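PDB 6TJA: SVS_variant_AS1 from Streptomyces sp. CWA1, which probably catalyses, as an engineered, reconstructed ancestor of spiroviolene synthase, the metal-dependent cyclisation of geranylgeranyl diphosphate to a diterpene hydrocarbon. Local coordinates for residues R109-R112 with A113-P117; L130-I133 with A134-R138; R147-V150 with H151-A155; S97-P100 with A101-N104; D71-L74 with A75-F79. All coordinates share one frame; numbering follows the deposited sequence.

How the contacts relate
Every contact sits within one helix or at its end, on four helices of an all-helical terpene cyclase fold. Contacts 1, 2 and 3 are neighbours: the centre of contact 1 lies about 11 Å from each of the other two, and contacts 2 and 3 are about 13 Å apart. Contact 1 meets contact 3 through E115 OE1 and R147 NH1, 2.8 Å apart. Contact 5 packs on contact 2, centres about 10 Å apart, and F79 reaches the F149 and H153 rings of contact 3. Contact 4 starts the helix that contact 1 ends, about 18 Å away between centres. Contacts 1, 3 and 4 also touch the second subunit.

Contact 1. Residues R109-R112 with A113-P117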
loop_
_atom_site.group_PDB
_atom_site.type_symbol
_atom_site.label_atom_id
_atom_site.label_comp_id
_atom_site.label_asym_id
_atom_site.label_seq_id
_atom_site.Cartn_x
_atom_site.Cartn_y
_atom_site.Cartn_z
ATOM N N ARG A 109 4.155 -11.428 4.401
ATOM C CA ARG A 109 5.327 -11.666 5.297
ATOM C C ARG A 109 6.450 -10.684 4.918
ATOM O O ARG A 109 6.995 -10.059 5.811
ATOM C CB ARG A 109 5.786 -13.128 5.295
ATOM C CG ARG A 109 4.817 -14.106 5.964
ATOM C CD ARG A 109 5.308 -15.531 6.219
ATOM N NE ARG A 109 6.091 -16.010 5.099
ATOM C CZ ARG A 109 5.628 -16.747 4.073
ATOM N NH1 ARG A 109 4.360 -17.142 4.028
ATOM N NH2 ARG A 109 6.456 -17.100 3.093
ATOM N N VAL A 110 6.756 -10.515 3.631
ATOM C CA VAL A 110 7.856 -9.614 3.178
ATOM C C VAL A 110 7.498 -8.158 3.523
ATOM O O VAL A 110 8.347 -7.444 4.106
ATOM C CB VAL A 110 8.137 -9.816 1.682
ATOM C CG1 VAL A 110 9.114 -8.799 1.133
ATOM C CG2 VAL A 110 8.649 -11.213 1.446
ATOM N N GLN A 111 6.279 -7.735 3.193
ATOM C CA GLN A 111 5.842 -6.357 3.486
ATOM C C GLN A 111 5.981 -6.114 5.011
ATOM O O GLN A 111 6.590 -5.112 5.387
ATOM C CB GLN A 111 4.473 -6.101 2.859
ATOM C CG GLN A 111 3.982 -4.681 3.061
ATOM C CD GLN A 111 4.756 -3.607 2.332
ATOM O OE1 GLN A 111 5.302 -3.822 1.231
ATOM N NE2 GLN A 111 4.765 -2.415 2.930
ATOM N N ARG A 112 5.537 -7.034 5.861
ATOM C CA ARG A 112 5.609 -6.862 7.332
ATOM C C ARG A 112 7.069 -6.710 7.782
ATOM O O ARG A 112 7.340 -5.794 8.570
ATOM C CB ARG A 112 4.895 -7.997 8.066
ATOM C CG ARG A 112 4.839 -7.794 9.577
ATOM C CD ARG A 112 3.991 -6.592 9.943
ATOM N NE ARG A 112 4.097 -6.173 11.326
ATOM C CZ ARG A 112 3.723 -4.982 11.788
ATOM N NH1 ARG A 112 3.203 -4.080 10.969
ATOM N NH2 ARG A 112 3.829 -4.713 13.084
ATOM N N ALA A 113 7.979 -7.520 7.255
ATOM C CA ALA A 113 9.438 -7.462 7.531
ATOM C C ALA A 113 10.005 -6.077 7.213
ATOM O O ALA A 113 10.914 -5.613 7.955
ATOM C CB ALA A 113 10.144 -8.526 6.730
ATOM N N LEU A 114 9.515 -5.451 6.136
ATOM C CA LEU A 114 9.957 -4.100 5.694
ATOM C C LEU A 114 9.529 -3.052 6.733
ATOM O O LEU A 114 10.287 -2.110 6.927
ATOM C CB LEU A 114 9.361 -3.792 4.316
ATOM C CG LEU A 114 9.666 -2.407 3.757
ATOM C CD1 LEU A 114 11.179 -2.158 3.663
ATOM C CD2 LEU A 114 9.007 -2.223 2.390
ATOM N N GLU A 115 8.363 -3.236 7.359
ATOM C CA GLU A 115 7.730 -2.257 8.274
ATOM C C GLU A 115 8.101 -2.530 9.739
ATOM O O GLU A 115 8.000 -1.599 10.526
ATOM C CB GLU A 115 6.207 -2.313 8.136
ATOM C CG GLU A 115 5.757 -1.908 6.750
ATOM C CD GLU A 115 4.289 -1.596 6.545
ATOM O OE1 GLU A 115 3.707 -0.880 7.389
ATOM O OE2 GLU A 115 3.758 -2.016 5.486
ATOM N N ALA A 116 8.506 -3.737 10.052
ATOM C CA ALA A 116 8.832 -4.133 11.397
ATOM C C ALA A 116 10.176 -4.801 11.483
ATOM O O ALA A 116 10.331 -5.888 11.058
ATOM C CB ALA A 116 7.767 -5.065 11.899
ATOM N N PRO A 117 11.144 -4.131 12.063
ATOM C CA PRO A 117 12.511 -4.611 12.238
ATOM C C PRO A 117 12.614 -5.819 13.140
ATOM O O PRO A 117 13.535 -6.556 12.992
ATOM C CB PRO A 117 13.234 -3.420 12.850
ATOM C CG PRO A 117 12.388 -2.277 12.590
ATOM C CD PRO A 117 10.986 -2.757 12.523
#
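Q111 and E115 link their side chains one turn apart in the last turn of helix 100-115, an i to i+4 pair just before the helix stops at A116. The Q111 chain leaves with CG trans to the backbone N (chi1 -177°) and bends at the next bond, which turns its amide along the helix toward the glutamate. NE2 donates to E115 OE2 at 2.8 Å in a nearly straight bond of 171°. The acceptor lies almost in the plane of the amide, whereas the N-H meets OE2 on its anti side, somewhat out of the carboxylate plane; the two flat groups stand 77° apart. Both ends have further partners: Q111 OE1 accepts from H153 ND1, Q111 NE2 also reaches V150 O, and E115 OE1 makes a salt bridge with R147. The polar pair is thus buried against helix 143-169 with its atoms satisfied.

R112 bends in the same way but on another side of the helix, and its guanidinium spreads over the A116 methyl, which lies under one face toward the rim, with CB 3.9 Å from NE. The charge is met across the dimer: NH1 forms a salt bridge with E218 of the second subunit and NH2 bonds to S349 O of that subunit. E115 OE1 stays 4.8 Å from R112 NH1, close enough that the opposite charges may favour each other, though they do not touch. Beneath the arginine the backbone closes the helix. R112 O takes a weak bond from E115 N, and A116 N donates to R112 O at 2.8 Å.

Contact 2. Residues L130-I133 with A134-R138; sequences LQDI and ARRFR
L130 O, Q131 O, D132 O and I133 O accept in turn from A134 N, R135 N, R136 N and F137 N, the unbroken i to i+4 pattern of helix 126-140. The A134 N to L130 O bond, at 2.8 Å, is the shortest of the four. On this scaffold D132, R135 and R136 build a salt-bridge network along one side of the helix. The aspartate holds CG trans to its own N (chi1 -176°), which swings the carboxylate forward over the next turn, one oxygen for each arginine. OD2 takes the NE of R136 at 2.9 Å, and OD1 meets R135 NH2 at a modelled 2.5 Å, a length too short to trust closely. Each oxygen lies near the plane of its guanidinium, yet both donors approach from above the carboxylate plane. W35 NE1 gives OD2 a second donor, tying the network to helix 25-38. An asparagine here would probably leave both arginines without their counter-charge and their side chains less restrained.

The neighbouring side of the helix is apolar. I133 and F137 run side by side, pointing the same way, while the phenylalanine also meets F149 edge-to-face. The I133 methyl CG2 makes a CH-pi contact over one face of the F137 ring, 3.9 Å from its centroid, with CZ as the nearest ring atom at 3.7 Å.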
loop_
_atom_site.group_PDB
_atom_site.type_symbol
_atom_site.label_atom_id
_atom_site.label_comp_id
_atom_site.label_asym_id
_atom_site.label_seq_id
_atom_site.Cartn_x
_atom_site.Cartn_y
_atom_site.Cartn_z
ATOM N N LEU A 130 16.357 -7.621 2.723
ATOM C CA LEU A 130 15.408 -6.482 2.663
ATOM C C LEU A 130 15.511 -5.698 3.962
ATOM O O LEU A 130 15.413 -4.467 3.913
ATOM C CB LEU A 130 13.963 -6.957 2.434
ATOM C CG LEU A 130 12.942 -5.830 2.271
ATOM C CD1 LEU A 130 13.317 -4.933 1.088
ATOM C CD2 LEU A 130 11.527 -6.345 2.095
ATOM N N GLN A 131 15.660 -6.383 5.093
ATOM C CA GLN A 131 15.651 -5.720 6.425
ATOM C C GLN A 131 16.910 -4.861 6.588
ATOM O O GLN A 131 16.826 -3.828 7.296
ATOM C CB GLN A 131 15.491 -6.748 7.540
ATOM C CG GLN A 131 14.061 -7.254 7.667
ATOM C CD GLN A 131 13.893 -8.129 8.879
ATOM O OE1 GLN A 131 14.635 -9.081 9.052
ATOM N NE2 GLN A 131 12.909 -7.817 9.710
ATOM N N ASP A 132 18.022 -5.289 5.992
ATOM C CA ASP A 132 19.309 -4.556 5.998
ATOM C C ASP A 132 19.134 -3.275 5.175
ATOM O O ASP A 132 19.468 -2.187 5.668
ATOM C CB ASP A 132 20.436 -5.397 5.397
ATOM C CG ASP A 132 21.783 -4.692 5.491
ATOM O OD1 ASP A 132 22.292 -4.509 6.628
ATOM O OD2 ASP A 132 22.265 -4.265 4.452
ATOM N N ILE A 133 18.571 -3.412 3.970
ATOM C CA ILE A 133 18.215 -2.249 3.121
ATOM C C ILE A 133 17.338 -1.329 3.959
ATOM O O ILE A 133 17.675 -0.158 4.050
ATOM C CB ILE A 133 17.525 -2.658 1.815
ATOM C CG1 ILE A 133 18.482 -3.400 0.882
ATOM C CG2 ILE A 133 16.920 -1.430 1.152
ATOM C CD1 ILE A 133 17.780 -4.288 -0.143
ATOM N N ALA A 134 16.274 -1.847 4.571
ATOM C CA ALA A 134 15.329 -1.025 5.367
ATOM C C ALA A 134 16.075 -0.283 6.481
ATOM O O ALA A 134 15.742 0.885 6.717
ATOM C CB ALA A 134 14.222 -1.866 5.935
ATOM N N ARG A 135 17.018 -0.950 7.154
ATOM C CA ARG A 135 17.787 -0.371 8.287
ATOM C C ARG A 135 18.585 0.824 7.741
ATOM O O ARG A 135 18.549 1.930 8.345
ATOM C CB ARG A 135 18.674 -1.446 8.928
ATOM C CG ARG A 135 19.526 -0.921 10.080
ATOM C CD ARG A 135 20.673 -1.836 10.483
ATOM N NE ARG A 135 21.432 -2.339 9.335
ATOM C CZ ARG A 135 22.275 -1.629 8.570
ATOM N NH1 ARG A 135 22.493 -0.336 8.791
ATOM N NH2 ARG A 135 22.892 -2.234 7.566
ATOM N N ARG A 136 19.222 0.633 6.589
ATOM C CA ARG A 136 19.928 1.732 5.886
ATOM C C ARG A 136 18.960 2.903 5.662
ATOM O O ARG A 136 19.325 4.036 5.999
ATOM C CB ARG A 136 20.540 1.205 4.588
ATOM C CG ARG A 136 21.707 0.257 4.820
ATOM C CD ARG A 136 22.132 -0.508 3.589
ATOM N NE ARG A 136 23.154 -1.515 3.903
ATOM C CZ ARG A 136 24.461 -1.385 3.693
ATOM N NH1 ARG A 136 24.987 -0.294 3.165
ATOM N NH2 ARG A 136 25.258 -2.369 4.025
ATOM N N PHE A 137 17.768 2.656 5.116
ATOM C CA PHE A 137 16.809 3.729 4.741
ATOM C C PHE A 137 16.436 4.499 5.994
ATOM O O PHE A 137 16.315 5.706 5.906
ATOM C CB PHE A 137 15.563 3.166 4.062
ATOM C CG PHE A 137 15.748 2.730 2.633
ATOM C CD1 PHE A 137 16.987 2.765 2.022
ATOM C CD2 PHE A 137 14.671 2.257 1.911
ATOM C CE1 PHE A 137 17.135 2.369 0.700
ATOM C CE2 PHE A 137 14.814 1.885 0.587
ATOM C CZ PHE A 137 16.045 1.949 -0.019
ATOM N N ARG A 138 16.286 3.820 7.125
ATOM C CA ARG A 138 15.880 4.468 8.399
ATOM C C ARG A 138 17.071 5.225 9.006
ATOM O O ARG A 138 16.811 6.142 9.756
ATOM C CB ARG A 138 15.349 3.435 9.400
ATOM C CG ARG A 138 14.019 2.818 8.993
ATOM C CD ARG A 138 13.319 2.070 10.113
ATOM N NE ARG A 138 11.975 1.753 9.664
ATOM C CZ ARG A 138 11.590 0.615 9.065
ATOM N NH1 ARG A 138 12.444 -0.377 8.850
ATOM N NH2 ARG A 138 10.318 0.477 8.724
#

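Contact 3. Residues R147-V150 with H151-A155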
loop_
_atom_site.group_PDB
_atom_site.type_symbol
_atom_site.label_atom_id
_atom_site.label_comp_id
_atom_site.label_asym_id
_atom_site.label_seq_id
_atom_site.Cartn_x
_atom_site.Cartn_y
_atom_site.Cartn_z
ATOM N N ARG A 147 8.101 5.904 4.936
ATOM C CA ARG A 147 6.699 5.467 4.754
ATOM C C ARG A 147 6.325 5.584 3.280
ATOM O O ARG A 147 5.600 4.717 2.797
ATOM C CB ARG A 147 5.728 6.262 5.621
ATOM C CG ARG A 147 5.769 5.893 7.096
ATOM C CD ARG A 147 5.531 4.430 7.435
ATOM N NE ARG A 147 4.156 3.989 7.272
ATOM C CZ ARG A 147 3.763 2.719 7.373
ATOM N NH1 ARG A 147 4.656 1.771 7.607
ATOM N NH2 ARG A 147 2.483 2.409 7.245
ATOM N N ARG A 148 6.794 6.619 2.595
ATOM C CA ARG A 148 6.556 6.771 1.144
ATOM C C ARG A 148 7.103 5.517 0.455
ATOM O O ARG A 148 6.384 4.991 -0.413
ATOM C CB ARG A 148 7.156 8.077 0.616
ATOM C CG ARG A 148 6.464 9.329 1.142
ATOM C CD ARG A 148 7.156 10.610 0.704
ATOM N NE ARG A 148 6.516 11.802 1.234
ATOM C CZ ARG A 148 6.894 13.066 0.996
ATOM N NH1 ARG A 148 7.907 13.341 0.190
ATOM N NH2 ARG A 148 6.220 14.062 1.536
ATOM N N PHE A 149 8.269 5.011 0.885
ATOM C CA PHE A 149 8.910 3.823 0.255
ATOM C C PHE A 149 8.095 2.553 0.577
ATOM O O PHE A 149 7.782 1.750 -0.354
ATOM C CB PHE A 149 10.379 3.657 0.644
ATOM C CG PHE A 149 10.975 2.421 0.022
ATOM C CD1 PHE A 149 11.337 2.409 -1.314
ATOM C CD2 PHE A 149 11.069 1.233 0.741
ATOM C CE1 PHE A 149 11.800 1.245 -1.919
ATOM C CE2 PHE A 149 11.541 0.074 0.137
ATOM C CZ PHE A 149 11.906 0.085 -1.185
ATOM N N VAL A 150 7.734 2.404 1.856
ATOM C CA VAL A 150 6.971 1.244 2.375
ATOM C C VAL A 150 5.683 1.124 1.556
ATOM O O VAL A 150 5.319 0.000 1.166
ATOM C CB VAL A 150 6.685 1.402 3.881
ATOM C CG1 VAL A 150 5.585 0.474 4.345
ATOM C CG2 VAL A 150 7.936 1.221 4.725
ATOM N N HIS A 151 4.988 2.232 1.343
ATOM C CA HIS A 151 3.660 2.250 0.673
ATOM C C HIS A 151 3.831 1.936 -0.824
ATOM O O HIS A 151 2.958 1.283 -1.401
ATOM C CB HIS A 151 2.973 3.601 0.923
ATOM C CG HIS A 151 2.416 3.760 2.289
ATOM N ND1 HIS A 151 1.773 2.721 2.946
ATOM C CD2 HIS A 151 2.349 4.822 3.109
ATOM C CE1 HIS A 151 1.385 3.143 4.139
ATOM N NE2 HIS A 151 1.711 4.429 4.257
ATOM N N ALA A 152 4.894 2.427 -1.443
ATOM C CA ALA A 152 5.219 2.163 -2.863
ATOM C C ALA A 152 5.473 0.659 -3.030
ATOM O O ALA A 152 4.986 0.068 -4.042
ATOM C CB ALA A 152 6.416 2.981 -3.314
ATOM N N HIS A 153 6.150 0.085 -2.048
ATOM C CA HIS A 153 6.486 -1.306 -1.967
ATOM C C HIS A 153 5.269 -2.220 -1.905
ATOM O O HIS A 153 5.214 -3.183 -2.588
ATOM C CB HIS A 153 7.385 -1.521 -0.776
ATOM C CG HIS A 153 8.092 -2.829 -0.751
ATOM N ND1 HIS A 153 7.548 -3.954 -0.195
ATOM C CD2 HIS A 153 9.341 -3.166 -1.125
ATOM C CE1 HIS A 153 8.420 -4.932 -0.249
ATOM N NE2 HIS A 153 9.515 -4.479 -0.805
ATOM N N ARG A 154 4.302 -1.888 -1.075
ATOM C CA ARG A 154 3.109 -2.671 -1.010
ATOM C C ARG A 154 2.354 -2.530 -2.318
ATOM O O ARG A 154 1.779 -3.453 -2.754
ATOM C CB ARG A 154 2.196 -2.322 0.167
ATOM C CG ARG A 154 0.963 -3.212 0.182
ATOM C CD ARG A 154 0.162 -3.345 1.451
ATOM N NE ARG A 154 0.383 -2.230 2.286
ATOM C CZ ARG A 154 0.868 -2.238 3.499
ATOM N NH1 ARG A 154 1.114 -3.317 4.160
ATOM N NH2 ARG A 154 1.020 -1.097 4.060
ATOM N N ALA A 155 2.405 -1.366 -2.931
ATOM C CA ALA A 155 1.693 -1.128 -4.208
ATOM C C ALA A 155 2.254 -2.082 -5.276
ATOM O O ALA A 155 1.441 -2.734 -5.948
ATOM C CB ALA A 155 1.774 0.324 -4.600
HETATM O O HOH W 1 1.265 -0.705 7.102
#
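R147 curls forward along its helix and brings its guanidinium obliquely up to the ring of H151, one turn on. Bends at chi2 and chi3 (-56° and -72°) shape the chain, bringing NH2 within 3.4 Å of H151 CE1. The guanidinium and imidazole planes are steeply turned, 76° apart, so the two groups cross rather than stack. The ring also leans on the backbone, with CD2 3.3 Å from R147 O, the same carbonyl that accepts from H151 N.

The arginine's stronger partner is E115 on helix 100-115. Its NH2 looks instead to a water, which it reaches weakly at 3.3 Å and which R154 NH2 holds at 3.1 Å. R147 NH2 and R154 NH2 remain 5.0 Å apart with that water between them, and the carboxylate of E115 is likely to offset their like charges.

The other side of the helix is aromatic. F149 and H153 meet obliquely, centroids 5.9 Å apart, CE2 of the phenylalanine approaching CD2 of the histidine. The polar partner of H153 is Q111, and F149 meets F79 edge-to-face.

One helix therefore presents an aromatic side to its own fold and a basic one to the dimer, where H151 stacks on H151 of the second subunit. Such a helix, packed on one side and at the dimer on another, is consistent with the all-helical class I terpene cyclase fold.

Contact 4. Residues S97-P100 with A101-N104; sequences STRP and AQFN
R99 curls over Q102 at the start of helix 100-115, with most of its atoms gathered round one amide nitrogen. From the N-cap position its CB lies 3.7 Å from Q102 NE2. CG follows at 3.9 Å, and successive bends of the same sense (chi2 -61°, chi3 -71°) carry the chain round, returning NE toward the same atom. The guanidinium then spreads beneath it, with CZ 3.3 Å and NH2 3.2 Å from Q102 NE2, which sits over one face toward the rim. The amide plane is turned 75° from the guanidinium. As modelled, NE2 and the arginine nitrogens are both donors, so this is packing rather than a hydrogen bond. Both side chains also touch a crystal neighbour, so the crystal may influence the conformation.

The backbone begins the helix behind them. R99 O accepts from F103 N at 3.0 Å, and P100 O from N104 N at 2.8 Å. P100, in the first turn, loses nothing by having no N-H to give.

N104 turns its side chain over the P100 carbonyl, CG 3.2 Å from P100 O. Its amide pairs across the dimer, ND2 donating to the side-chain oxygen of N104 of the second subunit. An alanine here, in both copies, would probably lose that amide pairing between the subunits.

In the fold, P100, F103 and N104 pack on helix 143-169, at A168, V160 with I164, and A161 respectively. The A101 side faces G165 of the second subunit, and Q102 packs on R169 of the same subunit.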
loop_
_atom_site.group_PDB
_atom_site.type_symbol
_atom_site.label_atom_id
_atom_site.label_comp_id
_atom_site.label_asym_id
_atom_site.label_seq_id
_atom_site.Cartn_x
_atom_site.Cartn_y
_atom_site.Cartn_z
ATOM N N SER A 97 4.730 -18.399 -8.885
ATOM C CA SER A 97 4.367 -17.564 -10.068
ATOM C C SER A 97 2.999 -17.935 -10.651
ATOM O O SER A 97 2.539 -17.223 -11.551
ATOM C CB SER A 97 5.437 -17.628 -11.139
ATOM O OG SER A 97 5.402 -18.868 -11.835
ATOM N N THR A 98 2.377 -19.022 -10.202
ATOM C CA THR A 98 1.023 -19.414 -10.658
ATOM C C THR A 98 0.234 -19.885 -9.446
ATOM O O THR A 98 -0.753 -20.624 -9.635
ATOM C CB THR A 98 1.084 -20.504 -11.736
ATOM O OG1 THR A 98 1.849 -21.573 -11.193
ATOM C CG2 THR A 98 1.738 -20.066 -13.028
ATOM N N ARG A 99 0.671 -19.472 -8.253
ATOM C CA ARG A 99 0.087 -19.916 -6.957
ATOM C C ARG A 99 -0.241 -18.666 -6.142
ATOM O O ARG A 99 0.434 -18.342 -5.155
ATOM C CB ARG A 99 1.013 -20.954 -6.297
ATOM C CG ARG A 99 1.187 -22.258 -7.084
ATOM C CD ARG A 99 -0.094 -23.071 -7.324
ATOM N NE ARG A 99 -0.518 -23.663 -6.057
ATOM C CZ ARG A 99 -0.131 -24.853 -5.567
ATOM N NH1 ARG A 99 0.660 -25.657 -6.266
ATOM N NH2 ARG A 99 -0.559 -25.232 -4.367
ATOM N N PRO A 100 -1.307 -17.930 -6.543
ATOM C CA PRO A 100 -1.650 -16.666 -5.911
ATOM C C PRO A 100 -1.847 -16.833 -4.406
ATOM O O PRO A 100 -1.409 -15.950 -3.685
ATOM C CB PRO A 100 -2.952 -16.184 -6.547
ATOM C CG PRO A 100 -3.323 -17.231 -7.569
ATOM C CD PRO A 100 -2.230 -18.267 -7.625
ATOM N N ALA A 101 -2.488 -17.921 -3.969
ATOM C CA ALA A 101 -2.811 -18.142 -2.530
ATOM C C ALA A 101 -1.514 -18.141 -1.707
ATOM O O ALA A 101 -1.454 -17.437 -0.707
ATOM C CB ALA A 101 -3.598 -19.391 -2.334
ATOM N N GLN A 102 -0.482 -18.831 -2.160
ATOM C CA GLN A 102 0.820 -18.853 -1.456
ATOM C C GLN A 102 1.517 -17.511 -1.632
ATOM O O GLN A 102 2.144 -17.070 -0.682
ATOM C CB GLN A 102 1.727 -19.954 -1.972
ATOM C CG GLN A 102 1.228 -21.341 -1.644
ATOM C CD GLN A 102 2.081 -22.398 -2.299
ATOM O OE1 GLN A 102 3.234 -22.563 -1.918
ATOM N NE2 GLN A 102 1.522 -23.110 -3.279
ATOM N N PHE A 103 1.385 -16.854 -2.786
ATOM C CA PHE A 103 2.048 -15.548 -3.005
ATOM C C PHE A 103 1.464 -14.483 -2.067
ATOM O O PHE A 103 2.230 -13.697 -1.492
ATOM C CB PHE A 103 1.999 -15.100 -4.458
ATOM C CG PHE A 103 2.768 -13.818 -4.637
ATOM C CD1 PHE A 103 4.147 -13.829 -4.727
ATOM C CD2 PHE A 103 2.119 -12.595 -4.601
ATOM C CE1 PHE A 103 4.865 -12.651 -4.858
ATOM C CE2 PHE A 103 2.843 -11.418 -4.713
ATOM C CZ PHE A 103 4.217 -11.446 -4.829
ATOM N N ASN A 104 0.151 -14.475 -1.885
ATOM C CA ASN A 104 -0.515 -13.476 -1.026
ATOM C C ASN A 104 0.114 -13.548 0.375
ATOM O O ASN A 104 0.265 -12.498 1.007
ATOM C CB ASN A 104 -2.022 -13.666 -1.050
ATOM C CG ASN A 104 -2.663 -13.289 -2.368
ATOM O OD1 ASN A 104 -1.999 -12.800 -3.283
ATOM N ND2 ASN A 104 -3.968 -13.459 -2.439
#

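Contact 5. Residues D71-L74 with A75-F79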
loop_
_atom_site.group_PDB
_atom_site.type_symbol
_atom_site.label_atom_id
_atom_site.label_comp_id
_atom_site.label_asym_id
_atom_site.label_seq_id
_atom_site.Cartn_x
_atom_site.Cartn_y
_atom_site.Cartn_z
ATOM N N ASP A 71 26.560 6.653 0.409
ATOM C CA ASP A 71 25.897 5.621 1.130
ATOM C C ASP A 71 24.432 5.603 0.786
ATOM O O ASP A 71 23.820 4.595 0.852
ATOM C CB ASP A 71 26.079 5.758 2.631
ATOM C CG ASP A 71 27.515 5.805 3.057
ATOM O OD1 ASP A 71 28.389 5.227 2.444
ATOM O OD2 ASP A 71 27.763 6.446 4.051
ATOM N N ARG A 72 23.876 6.736 0.430
ATOM C CA ARG A 72 22.434 6.803 0.064
ATOM C C ARG A 72 22.240 6.166 -1.309
ATOM O O ARG A 72 21.266 5.433 -1.474
ATOM C CB ARG A 72 21.912 8.233 0.088
ATOM C CG ARG A 72 21.774 8.807 1.488
ATOM C CD ARG A 72 21.392 10.266 1.360
ATOM N NE ARG A 72 21.101 10.876 2.636
ATOM C CZ ARG A 72 19.895 11.162 3.123
ATOM N NH1 ARG A 72 18.763 10.825 2.499
ATOM N NH2 ARG A 72 19.840 11.778 4.290
ATOM N N LEU A 73 23.157 6.412 -2.250
ATOM C CA LEU A 73 23.085 5.814 -3.602
ATOM C C LEU A 73 23.324 4.313 -3.470
ATOM O O LEU A 73 22.737 3.549 -4.263
ATOM C CB LEU A 73 24.111 6.471 -4.535
ATOM C CG LEU A 73 24.152 5.906 -5.948
ATOM C CD1 LEU A 73 22.775 5.997 -6.614
ATOM C CD2 LEU A 73 25.188 6.620 -6.778
ATOM N N LEU A 74 24.177 3.900 -2.526
ATOM C CA LEU A 74 24.436 2.457 -2.317
ATOM C C LEU A 74 23.147 1.789 -1.833
ATOM O O LEU A 74 22.761 0.784 -2.424
ATOM C CB LEU A 74 25.579 2.232 -1.319
ATOM C CG LEU A 74 25.801 0.774 -0.912
ATOM C CD1 LEU A 74 26.007 -0.101 -2.148
ATOM C CD2 LEU A 74 26.982 0.670 0.052
ATOM N N ALA A 75 22.531 2.317 -0.782
ATOM C CA ALA A 75 21.363 1.686 -0.130
ATOM C C ALA A 75 20.231 1.536 -1.158
ATOM O O ALA A 75 19.679 0.426 -1.299
ATOM C CB ALA A 75 20.949 2.498 1.064
ATOM N N THR A 76 19.929 2.593 -1.907
ATOM C CA THR A 76 18.853 2.561 -2.933
ATOM C C THR A 76 19.273 1.592 -4.048
ATOM O O THR A 76 18.432 0.784 -4.444
ATOM C CB THR A 76 18.524 3.978 -3.398
ATOM O OG1 THR A 76 19.731 4.544 -3.901
ATOM C CG2 THR A 76 17.971 4.835 -2.280
ATOM N N SER A 77 20.541 1.598 -4.479
ATOM C CA SER A 77 21.041 0.622 -5.490
ATOM C C SER A 77 20.844 -0.822 -4.997
ATOM O O SER A 77 20.420 -1.651 -5.781
ATOM C CB SER A 77 22.470 0.893 -5.866
ATOM O OG SER A 77 22.563 2.068 -6.658
ATOM N N LEU A 78 21.117 -1.124 -3.731
ATOM C CA LEU A 78 20.899 -2.492 -3.169
ATOM C C LEU A 78 19.451 -2.942 -3.395
ATOM O O LEU A 78 19.231 -4.090 -3.841
ATOM C CB LEU A 78 21.246 -2.486 -1.679
ATOM C CG LEU A 78 22.721 -2.228 -1.360
ATOM C CD1 LEU A 78 22.981 -2.445 0.115
ATOM C CD2 LEU A 78 23.622 -3.124 -2.193
ATOM N N PHE A 79 18.472 -2.091 -3.098
ATOM C CA PHE A 79 17.054 -2.481 -3.283
ATOM C C PHE A 79 16.807 -2.795 -4.750
ATOM O O PHE A 79 15.914 -3.582 -5.019
ATOM C CB PHE A 79 16.034 -1.432 -2.852
ATOM C CG PHE A 79 14.629 -1.887 -3.153
ATOM C CD1 PHE A 79 14.039 -2.898 -2.406
ATOM C CD2 PHE A 79 13.915 -1.350 -4.205
ATOM C CE1 PHE A 79 12.744 -3.323 -2.666
ATOM C CE2 PHE A 79 12.654 -1.844 -4.521
ATOM C CZ PHE A 79 12.075 -2.831 -3.749
#
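T76 and S77 both turn their hydroxyls back onto carbonyls of the preceding turn, and this is the tight part of the contact. T76 OG1, set between the backbone N and the carbonyl carbon by its chi1 of 58°, donates to R72 O at 3.0 Å. T76 N reaches the same oxygen, giving it two donors. S77 does likewise one residue on: OG, placed beside its own N (chi1 -72°), donates to L73 O at 2.8 Å, and S77 N donates to that carbonyl from the opposite face of its plane. Two buried hydroxyls are thereby satisfied within the helix itself. Returning to the carbonyl four residues back is a common way for serine and threonine to bond inside an alpha helix. L73 CD1 comes to 3.9 Å from S77 OG and adds an apolar neighbour to it.

L74 and L78 meet on another side of the helix. Their chains cross at an angle, and CD1 of L74 touches CD2 of L78 at 3.9 Å, an ordinary van der Waals fit. Below them the backbone bond from L78 N to L74 O measures 2.8 Å.

The start of the segment is looser and partly exposed. D71 and R72 turn their side chains away from the following turn: D71 OD1 forms a salt bridge with R31, and R72 NH1 bonds to I197 O. Only their backbones join the next turn.

Around this stretch, L74 and L78 lie on helix 25-38, A75 rests on R136 and F140 of helix 126-140, and L73, T76 and S77 pack on F60 of helix 56-61.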